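PDB 4AKL: nucleocapsid from Crimean-congo hemorrhagic fever virus, which binds single- and double-stranded RNA, probably packaging the viral genome, and very likely also cuts double-stranded DNA without sequence preference. Local coordinates for residues 201-205 / 206-210; 298-301 / 302-305; 358-361 / 362-365; 379-382 / 383-386; 417-420 / 421-424. All blocks are in the same frame, centred on the assembly; numbering follows the deposited sequence. Where two conformers were deposited one is given.

Interaction 1 of 5, residues 201-205 / 206-210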
# COMPACT_ATOMS: atom_id res chain seq x y z
N CYS A 201 -27.23 -18.94 -10.75
CA CYS A 201 -26.45 -18.88 -9.52
C CYS A 201 -27.07 -17.91 -8.52
O CYS A 201 -27.17 -18.23 -7.33
CB CYS A 201 -24.99 -18.49 -9.81
SG CYS A 201 -24.04 -19.77 -10.65
N ARG A 202 -27.50 -16.74 -9.01
CA ARG A 202 -28.13 -15.73 -8.16
C ARG A 202 -29.35 -16.31 -7.45
O ARG A 202 -29.55 -16.07 -6.28
CB ARG A 202 -28.48 -14.46 -8.96
CG ARG A 202 -29.03 -13.26 -8.09
CD ARG A 202 -29.15 -11.90 -8.85
NE ARG A 202 -28.99 -12.09 -10.30
CZ ARG A 202 -27.99 -11.62 -11.07
NH1 ARG A 202 -27.01 -10.83 -10.58
NH2 ARG A 202 -28.00 -11.92 -12.37
N GLU A 203 -30.15 -17.08 -8.17
CA GLU A 203 -31.32 -17.74 -7.57
C GLU A 203 -30.93 -18.89 -6.58
O GLU A 203 -31.47 -18.99 -5.48
CB GLU A 203 -32.27 -18.24 -8.65
CG GLU A 203 -33.07 -17.10 -9.34
CD GLU A 203 -34.18 -16.51 -8.47
OE1 GLU A 203 -34.81 -17.26 -7.67
OE2 GLU A 203 -34.43 -15.30 -8.56
N PHE A 204 -29.98 -19.73 -7.01
CA PHE A 204 -29.49 -20.85 -6.19
C PHE A 204 -29.03 -20.37 -4.79
O PHE A 204 -29.45 -20.92 -3.78
CB PHE A 204 -28.33 -21.56 -6.91
CG PHE A 204 -27.66 -22.63 -6.10
CD1 PHE A 204 -28.26 -23.88 -5.94
CD2 PHE A 204 -26.43 -22.38 -5.48
CE1 PHE A 204 -27.64 -24.88 -5.19
CE2 PHE A 204 -25.79 -23.39 -4.71
CZ PHE A 204 -26.42 -24.65 -4.58
N VAL A 205 -28.20 -19.33 -4.77
CA VAL A 205 -27.63 -18.84 -3.51
C VAL A 205 -28.64 -18.15 -2.56
O VAL A 205 -28.24 -17.77 -1.46
CB VAL A 205 -26.39 -17.94 -3.74
CG1 VAL A 205 -25.37 -18.67 -4.65
CG2 VAL A 205 -26.77 -16.51 -4.28
N LYS A 206 -29.91 -17.96 -2.97
CA LYS A 206 -30.95 -17.54 -2.00
C LYS A 206 -31.38 -18.68 -1.03
O LYS A 206 -32.18 -18.44 -0.12
CB LYS A 206 -32.21 -16.98 -2.69
CG LYS A 206 -32.11 -15.55 -3.27
CD LYS A 206 -32.12 -15.56 -4.77
CE LYS A 206 -32.34 -14.18 -5.40
NZ LYS A 206 -33.76 -14.02 -5.83
N GLY A 207 -30.84 -19.89 -1.21
CA GLY A 207 -31.25 -21.07 -0.41
C GLY A 207 -32.14 -22.05 -1.19
O GLY A 207 -32.74 -22.97 -0.60
N LYS A 208 -32.20 -21.88 -2.52
CA LYS A 208 -33.01 -22.73 -3.42
C LYS A 208 -32.17 -23.91 -3.96
O LYS A 208 -31.94 -24.07 -5.17
CB LYS A 208 -33.58 -21.87 -4.57
CG LYS A 208 -34.53 -20.79 -4.08
CD LYS A 208 -35.11 -19.94 -5.21
CE LYS A 208 -35.88 -18.74 -4.64
NZ LYS A 208 -36.31 -17.80 -5.72
N TYR A 209 -31.74 -24.74 -3.04
CA TYR A 209 -30.80 -25.82 -3.34
C TYR A 209 -31.29 -26.92 -4.31
O TYR A 209 -30.45 -27.54 -5.02
CB TYR A 209 -30.29 -26.45 -2.03
CG TYR A 209 -31.35 -26.83 -1.02
CD1 TYR A 209 -32.13 -27.98 -1.20
CD2 TYR A 209 -31.58 -26.06 0.11
CE1 TYR A 209 -33.11 -28.35 -0.25
CE2 TYR A 209 -32.54 -26.41 1.05
CZ TYR A 209 -33.31 -27.55 0.86
OH TYR A 209 -34.27 -27.90 1.79
N ILE A 210 -32.62 -27.14 -4.37
CA ILE A 210 -33.22 -28.18 -5.25
C ILE A 210 -32.87 -27.89 -6.74
O ILE A 210 -32.83 -28.82 -7.54
CB ILE A 210 -34.74 -28.29 -5.08
CG1 ILE A 210 -35.12 -28.73 -3.66
CG2 ILE A 210 -35.36 -29.32 -6.05
CD1 ILE A 210 -36.62 -28.44 -3.38
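Phe-204 and Tyr-209 meet on the packed side of this helix end. Atom CE1 of the Phe-204 ring lies 3.8 Å from CA of Tyr-209, and the ring sits against Trp-200, one turn earlier, with the two planes nearly parallel. Val-205 is buried too, resting on Leu-235 of helix 230-242, while Phe-204 and Tyr-209 both reach Thr-253 of helix 245-263. Bulky apolar groups suit this inner side. Between the two sides the chain leaves helix 195-204: Gly-207 N donates to Phe-204 O at 3.1 Å, and Gly-207 is the first residue to abandon helical angles. Its positive phi of 105° would press a CB against the preceding carbonyl oxygen, so glycine fits this C-terminal turn. The solvent side is held by charge instead. Glu-203, its chain bent at chi2 (-73°), divides its carboxylate between two lysines of the loop. OE1 is met nearly along its C-O bond by Lys-208 NZ at 2.5 Å, the extended lysine lying beside the glutamate. Lys-206 is bent at chi2 and chi4, and its NZ approaches OE2 of Glu-203 from above the carboxylate plane, 3.1 Å away.

Interaction 2 of 5, residues 298-301 / 302-305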
# COMPACT_ATOMS: atom_id res chain seq x y z
N ARG A 298 -4.43 -8.58 -7.57
CA ARG A 298 -2.97 -8.61 -7.28
C ARG A 298 -2.37 -7.20 -7.16
O ARG A 298 -1.65 -6.93 -6.20
CB ARG A 298 -2.19 -9.46 -8.28
CG ARG A 298 -0.60 -9.33 -8.16
CD ARG A 298 0.09 -10.38 -9.02
NE ARG A 298 -0.28 -11.74 -8.59
CZ ARG A 298 0.31 -12.43 -7.60
NH1 ARG A 298 1.35 -11.92 -6.91
NH2 ARG A 298 -0.13 -13.66 -7.30
N ALA A 299 -2.70 -6.31 -8.12
CA ALA A 299 -2.22 -4.90 -8.14
C ALA A 299 -2.71 -4.04 -6.92
O ALA A 299 -1.94 -3.25 -6.33
CB ALA A 299 -2.62 -4.21 -9.48
N GLN A 300 -3.98 -4.16 -6.56
CA GLN A 300 -4.50 -3.48 -5.38
C GLN A 300 -3.81 -4.10 -4.15
O GLN A 300 -3.41 -3.37 -3.23
CB GLN A 300 -6.03 -3.59 -5.28
CG GLN A 300 -6.70 -2.67 -4.23
CD GLN A 300 -6.74 -1.18 -4.64
OE1 GLN A 300 -5.96 -0.73 -5.48
NE2 GLN A 300 -7.65 -0.42 -4.04
N GLY A 301 -3.68 -5.43 -4.16
CA GLY A 301 -3.10 -6.15 -3.03
C GLY A 301 -1.61 -5.96 -2.82
O GLY A 301 -1.10 -6.25 -1.74
N ALA A 302 -0.88 -5.47 -3.81
CA ALA A 302 0.54 -5.16 -3.59
C ALA A 302 0.80 -3.75 -3.06
O ALA A 302 1.95 -3.43 -2.80
CB ALA A 302 1.35 -5.39 -4.86
N GLN A 303 -0.23 -2.90 -2.92
CA GLN A 303 -0.02 -1.52 -2.44
C GLN A 303 0.49 -1.54 -1.02
O GLN A 303 -0.11 -2.16 -0.14
CB GLN A 303 -1.32 -0.68 -2.48
CG GLN A 303 -1.60 -0.00 -3.81
CD GLN A 303 -2.97 0.60 -3.87
OE1 GLN A 303 -3.58 0.94 -2.83
NE2 GLN A 303 -3.50 0.72 -5.08
N ILE A 304 1.58 -0.84 -0.80
CA ILE A 304 2.18 -0.84 0.50
C ILE A 304 1.31 -0.00 1.48
O ILE A 304 0.78 1.01 1.12
CB ILE A 304 3.66 -0.41 0.38
CG1 ILE A 304 4.31 -0.44 1.76
CG2 ILE A 304 3.81 0.97 -0.30
CD1 ILE A 304 5.87 -0.40 1.65
N ASP A 305 1.13 -0.51 2.69
CA ASP A 305 0.67 0.29 3.75
C ASP A 305 1.91 0.78 4.47
O ASP A 305 2.60 0.01 5.18
CB ASP A 305 -0.23 -0.52 4.70
CG ASP A 305 -0.80 0.34 5.82
OD1 ASP A 305 -0.15 1.34 6.17
OD2 ASP A 305 -1.92 0.02 6.33
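Ala-302 and Gln-303 fold back onto Arg-298 and Gln-300, in the last turn of helix 295-301. Ala-302 comes first: its N reaches Arg-298 O at 2.9 Å, but the N-H points poorly (123°) and the bond is weak. Its CB, 3.6 Å from the same Arg-298 O, is small enough to lie close over the helix end. Gln-303 follows with a straighter bond, its N donating to Gln-300 O at 3.2 Å with an angle of 162°; the donor stands above the carbonyl plane. The side chain of Gln-303 has two conformers. In the one described it is extended beyond CG and its NE2 comes 2.9 Å from Gln-300 OE1, with the amide planes 66° apart, so this pairing is doubtful. A bend at chi2 turns the amide of Gln-300 toward the loop. Glutamine suits position 300 because its long amide reaches Tyr-470 O through NE2. After Ile-304, Asp-305 forms the N-cap of the next helix, its OD1 making a weak bond to Phe-308 N and its OD2 a salt bridge to Arg-134. The loop thus links helix 295-301 to helix 306-316 beside helix 120-136, whose Gln-127 NE2 bonds to the carbonyls of Gly-301 and Gln-303, while Ile-304 packs on Tyr-126 of that helix and on Trp-313 of helix 306-316.

Interaction 3 of 5, residues 358-361 / 362-365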
# COMPACT_ATOMS: atom_id res chain seq x y z
N LYS A 358 20.30 -6.47 11.33
CA LYS A 358 19.02 -7.16 11.21
C LYS A 358 18.13 -6.45 10.21
O LYS A 358 17.44 -7.10 9.50
CB LYS A 358 18.31 -7.34 12.57
CG LYS A 358 19.07 -8.23 13.50
CD LYS A 358 18.40 -8.25 14.85
CE LYS A 358 19.20 -8.99 15.89
NZ LYS A 358 19.02 -8.30 17.24
N LEU A 359 18.16 -5.11 10.15
CA LEU A 359 17.37 -4.39 9.14
C LEU A 359 17.98 -4.69 7.76
O LEU A 359 17.27 -4.87 6.78
CB LEU A 359 17.37 -2.87 9.37
CG LEU A 359 16.29 -2.09 8.62
CD1 LEU A 359 14.85 -2.40 9.18
CD2 LEU A 359 16.55 -0.59 8.66
N TYR A 360 19.32 -4.73 7.70
CA TYR A 360 20.00 -4.91 6.43
C TYR A 360 19.60 -6.25 5.82
O TYR A 360 19.36 -6.33 4.60
CB TYR A 360 21.54 -4.90 6.59
CG TYR A 360 22.31 -4.91 5.26
CD1 TYR A 360 22.49 -6.11 4.52
CD2 TYR A 360 22.85 -3.75 4.75
CE1 TYR A 360 23.17 -6.12 3.29
CE2 TYR A 360 23.58 -3.75 3.50
CZ TYR A 360 23.73 -4.92 2.78
OH TYR A 360 24.44 -4.93 1.57
N GLU A 361 19.52 -7.28 6.63
CA GLU A 361 19.22 -8.62 6.12
C GLU A 361 17.82 -8.74 5.51
O GLU A 361 17.56 -9.67 4.75
CB GLU A 361 19.43 -9.66 7.18
CG GLU A 361 19.32 -11.14 6.70
CD GLU A 361 20.40 -11.60 5.65
OE1 GLU A 361 21.07 -10.77 4.97
OE2 GLU A 361 20.54 -12.82 5.51
N LEU A 362 16.95 -7.79 5.83
CA LEU A 362 15.63 -7.71 5.20
C LEU A 362 15.65 -7.23 3.71
O LEU A 362 14.74 -7.54 2.93
CB LEU A 362 14.70 -6.84 6.04
CG LEU A 362 14.57 -7.22 7.51
CD1 LEU A 362 13.61 -6.24 8.21
CD2 LEU A 362 14.14 -8.69 7.71
N PHE A 363 16.68 -6.49 3.32
CA PHE A 363 16.76 -5.97 1.95
C PHE A 363 16.63 -7.02 0.89
O PHE A 363 17.31 -8.04 0.94
CB PHE A 363 18.07 -5.21 1.69
CG PHE A 363 18.17 -3.87 2.38
CD1 PHE A 363 17.12 -3.06 2.55
CD2 PHE A 363 19.42 -3.41 2.83
CE1 PHE A 363 17.24 -1.80 3.18
CE2 PHE A 363 19.54 -2.19 3.46
CZ PHE A 363 18.43 -1.37 3.62
N ALA A 364 15.79 -6.77 -0.10
CA ALA A 364 15.67 -7.71 -1.23
C ALA A 364 16.31 -7.22 -2.54
O ALA A 364 16.13 -7.84 -3.61
CB ALA A 364 14.17 -8.05 -1.46
N ASP A 365 17.03 -6.13 -2.48
CA ASP A 365 17.55 -5.48 -3.70
C ASP A 365 18.28 -6.42 -4.65
O ASP A 365 18.10 -6.34 -5.84
CB ASP A 365 18.50 -4.32 -3.37
CG ASP A 365 17.82 -3.26 -2.46
OD1 ASP A 365 17.52 -3.55 -1.31
OD2 ASP A 365 17.55 -2.15 -2.94
O HOH W 1 19.77 -8.27 2.38
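Tyr-360 and Phe-363 are brought together by contrasting first torsions: the tyrosine ring swings opposite its own backbone N (chi1 -173°), whereas the phenylalanine ring turns opposite its carbonyl carbon (chi1 -72°). The result is a T-shaped pair in which the edge of Phe-363 faces the Tyr-360 ring, with centroids 5.3 Å apart and planes at 69°. Phe-363 CD2 stands over that face, displaced toward the rim. Flat aromatic groups suit the place, since an edge can fit against a face within a single turn of chain. That turn is a type I beta turn from Tyr-360 to Phe-363, closed by Phe-363 N donating to Tyr-360 O at 3.0 Å. One water donates to both Tyr-360 O and Phe-363 O, bridging the ends of the turn. One residue earlier, Leu-362 N bonds to Leu-359 O at 3.1 Å. The two leucine side chains cross almost at right angles, with Leu-359 CD1 4.2 Å from Leu-362 CD1. Outward from the turn, Tyr-360 and Phe-363 share Lys-345 of helix 341-350, Leu-359 and Leu-362 rest on Trp-313 of helix 306-316, and Leu-359 and Phe-363 reach Ile-385 of helix 385-392.

Interaction 4 of 5, residues 379-382 / 383-386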
# COMPACT_ATOMS: atom_id res chain seq x y z
N VAL A 379 8.09 -6.51 2.03
CA VAL A 379 9.50 -6.76 1.76
C VAL A 379 10.27 -5.43 1.63
O VAL A 379 9.92 -4.56 0.81
CB VAL A 379 9.69 -7.63 0.51
CG1 VAL A 379 11.23 -7.89 0.21
CG2 VAL A 379 8.92 -8.94 0.66
N LEU A 380 11.29 -5.27 2.48
CA LEU A 380 12.16 -4.11 2.46
C LEU A 380 13.11 -4.09 1.26
O LEU A 380 13.51 -5.12 0.76
CB LEU A 380 12.96 -4.01 3.75
CG LEU A 380 13.72 -2.69 4.01
CD1 LEU A 380 12.77 -1.46 4.01
CD2 LEU A 380 14.45 -2.77 5.33
N THR A 381 13.43 -2.88 0.83
CA THR A 381 14.45 -2.59 -0.19
C THR A 381 15.09 -1.26 0.20
O THR A 381 14.55 -0.52 1.06
CB THR A 381 13.90 -2.38 -1.65
OG1 THR A 381 12.99 -1.29 -1.65
CG2 THR A 381 13.20 -3.61 -2.19
N ALA A 382 16.25 -0.95 -0.42
CA ALA A 382 16.93 0.32 -0.19
C ALA A 382 15.95 1.46 -0.48
O ALA A 382 15.84 2.37 0.30
CB ALA A 382 18.26 0.44 -1.06
N GLY A 383 15.21 1.39 -1.59
CA GLY A 383 14.26 2.41 -1.93
C GLY A 383 13.08 2.49 -0.94
O GLY A 383 12.51 3.56 -0.78
N ARG A 384 12.72 1.40 -0.27
CA ARG A 384 11.65 1.42 0.78
C ARG A 384 12.08 1.98 2.11
O ARG A 384 11.25 2.25 2.95
CB ARG A 384 11.03 0.04 0.89
CG ARG A 384 10.04 -0.18 -0.28
CD ARG A 384 9.53 -1.58 -0.33
NE ARG A 384 8.41 -1.69 -1.25
CZ ARG A 384 7.72 -2.78 -1.49
NH1 ARG A 384 7.99 -3.94 -0.85
NH2 ARG A 384 6.73 -2.71 -2.37
N ILE A 385 13.38 2.25 2.30
CA ILE A 385 13.84 2.89 3.52
C ILE A 385 13.12 4.27 3.70
O ILE A 385 12.81 4.68 4.85
CB ILE A 385 15.41 2.96 3.57
CG1 ILE A 385 16.00 1.59 4.00
CG2 ILE A 385 15.89 4.01 4.56
CD1 ILE A 385 15.87 1.18 5.53
N SER A 386 12.81 4.91 2.58
CA SER A 386 12.04 6.15 2.58
C SER A 386 10.62 6.03 3.22
O SER A 386 10.13 6.99 3.77
CB SER A 386 11.93 6.75 1.15
OG SER A 386 11.25 5.88 0.26
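Arg-384 and Val-379 meet through a short, straight hydrogen bond: NH1 of the arginine donates to O of Val-379 at 2.6 Å, with an angle of 162°. The donor lies in the carbonyl plane on a lone pair, and the oxygen is in turn almost in the guanidinium plane, so the flat group is presented by its edge. An arginine is long enough to span this distance, its chain running extended from CG to NE back along the incoming segment. On the way it passes Thr-381, whose OG1 is 3.4 Å from Arg-384 CG, and Leu-380, whose CD1 touches Arg-384 CB at 3.9 Å.

The backbone at the base of the arginine is fixed by Thr-381. With chi1 at 60°, its OG1 sits between its own backbone N and carbonyl carbon and accepts Arg-384 N at 3.0 Å. Threonine suits the place because its short hydroxyl reaches the backbone N three residues on; the bonds from Arg-384 N and Ile-385 N to Thr-381 O are weak. A type I beta turn from Ala-382 to Ile-385 follows, closed by Ile-385 N donating to Ala-382 O at 3.2 Å and leading into helix 385-392. Farther out, Trp-313 of helix 306-316 packs on Leu-380 and Arg-384, while Ile-385 reaches Met-344 of helix 341-350.

NH1 of Arg-384 also bonds to His-376 O. Two backbone carbonyls therefore grip one nitrogen, which fixes the rotation of the guanidinium, and its positive charge would probably polarise both carbonyls.

Interaction 5 of 5, residues 417-420 / 421-424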
# COMPACT_ATOMS: atom_id res chain seq x y z
N ARG A 417 -0.48 20.48 -0.79
CA ARG A 417 -1.90 20.67 -1.18
C ARG A 417 -2.11 20.35 -2.64
O ARG A 417 -1.18 20.47 -3.45
CB ARG A 417 -2.40 22.12 -0.90
CG ARG A 417 -2.56 22.45 0.59
CD ARG A 417 -3.05 23.86 0.85
NE ARG A 417 -3.22 24.12 2.29
CZ ARG A 417 -4.28 23.74 3.04
NH1 ARG A 417 -5.32 23.08 2.51
NH2 ARG A 417 -4.28 24.03 4.35
N THR A 418 -3.32 19.95 -2.97
CA THR A 418 -3.72 19.69 -4.34
C THR A 418 -4.75 20.71 -4.85
O THR A 418 -5.11 20.65 -6.01
CB THR A 418 -4.31 18.27 -4.50
OG1 THR A 418 -5.42 18.09 -3.61
CG2 THR A 418 -3.21 17.17 -4.21
N ASN A 419 -5.20 21.65 -4.01
CA ASN A 419 -6.31 22.57 -4.40
C ASN A 419 -5.88 23.69 -5.35
O ASN A 419 -4.69 24.00 -5.49
CB ASN A 419 -7.03 23.11 -3.18
CG ASN A 419 -6.09 23.64 -2.12
OD1 ASN A 419 -5.69 24.82 -2.14
ND2 ASN A 419 -5.73 22.76 -1.16
N THR A 420 -6.85 24.30 -6.03
CA THR A 420 -6.52 25.33 -7.04
C THR A 420 -6.18 26.68 -6.42
O THR A 420 -5.55 27.49 -7.09
CB THR A 420 -7.62 25.50 -8.09
OG1 THR A 420 -8.09 24.21 -8.50
CG2 THR A 420 -7.10 26.25 -9.34
N GLU A 421 -6.59 26.93 -5.17
CA GLU A 421 -6.24 28.19 -4.46
C GLU A 421 -4.71 28.36 -4.35
O GLU A 421 -4.20 29.48 -4.39
CB GLU A 421 -6.85 28.26 -3.07
CG GLU A 421 -8.40 28.36 -3.05
CD GLU A 421 -9.11 26.99 -3.07
OE1 GLU A 421 -8.50 25.95 -3.47
OE2 GLU A 421 -10.30 26.98 -2.69
N THR A 422 -4.00 27.23 -4.22
CA THR A 422 -2.54 27.17 -4.27
C THR A 422 -2.03 26.54 -5.59
O THR A 422 -0.86 26.31 -5.73
CB THR A 422 -1.97 26.37 -3.07
OG1 THR A 422 -2.62 25.10 -3.01
CG2 THR A 422 -2.21 27.10 -1.77
N ASN A 423 -2.90 26.27 -6.55
CA ASN A 423 -2.52 25.64 -7.85
C ASN A 423 -1.78 24.29 -7.78
O ASN A 423 -0.82 24.01 -8.54
CB ASN A 423 -1.81 26.67 -8.78
CG ASN A 423 -2.75 27.28 -9.80
OD1 ASN A 423 -2.31 27.67 -10.87
ND2 ASN A 423 -4.05 27.34 -9.49
N ASN A 424 -2.24 23.45 -6.87
CA ASN A 424 -1.80 22.08 -6.74
C ASN A 424 -0.25 21.90 -6.68
O ASN A 424 0.35 21.29 -7.56
CB ASN A 424 -2.46 21.24 -7.86
CG ASN A 424 -2.39 19.73 -7.58
OD1 ASN A 424 -1.66 19.31 -6.70
ND2 ASN A 424 -3.16 18.93 -8.33
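Asn-419 and Glu-421 turn their flat ends across each other, amide and carboxylate planes 77° apart, with Glu-421 OE1 against Asn-419 CB at 3.2 Å. Above the amide plane of Asn-419 stands Thr-422, whose OG1 donates to OD1 at 3.2 Å, 61° out of that plane. At the edge of the Arg-417 guanidinium, in its plane, lies Asn-419 ND2; the arginine's own NH2 bonds to Asp-28 O. These groups belong to a tight polar loop that turns the chain sharply just before helix 425-440 and ends in an N-cap: Asn-424 OD1 accepts Ala-427 N, while its ND2 reaches Lys-157 O. Asparagine suits a cap because its short side chain can bend an oxygen back to a backbone N-H of the first turn.

The loop is closed by Asn-424 N donating to Asn-419 O at 2.9 Å. Both Asn-423 and Asn-424 have positive phi, a conformation that asparagine tolerates better than most residues. Asn-424 then lies alongside Thr-418, pointing the same way, its OD1 3.2 Å from Thr-418 CA, and both side chains rest on Tyr-156 of strand 155-156.

On the outer side, Thr-420 O is gripped twice by Asn-423. The backbone N of Asn-423 makes a weak bond, and the side chain adds a shorter one: ND2 of Asn-423 meets Thr-420 O at 2.8 Å, on a lone pair in the carbonyl plane, with the oxygen tilted 18° from the amide plane.

Overall arrangement
Interactions 3 and 4 are the most closely joined, their centres about 9 Å apart. Backbone Ala-364 N probably bonds to Leu-380 O at 2.9 Å, and Asp-365 OD1 to Ala-382 N at 3.0 Å, tying the exit of helix 355-360 to the entry of helix 385-392. Interaction 2 touches interaction 4 where Ile-304 CD1 packs on Arg-384 NE at 4.1 Å, and Trp-313 lies against residues of all three. Arg-298 of interaction 2 is about 4 Å from a bound triethylene glycol, probably from crystallisation. Interaction 5 stands apart, about 28 Å from interaction 2 between centres. Interaction 1 is remote, about 51 Å from interaction 3 between centres, on the opposite side of the chain's centre.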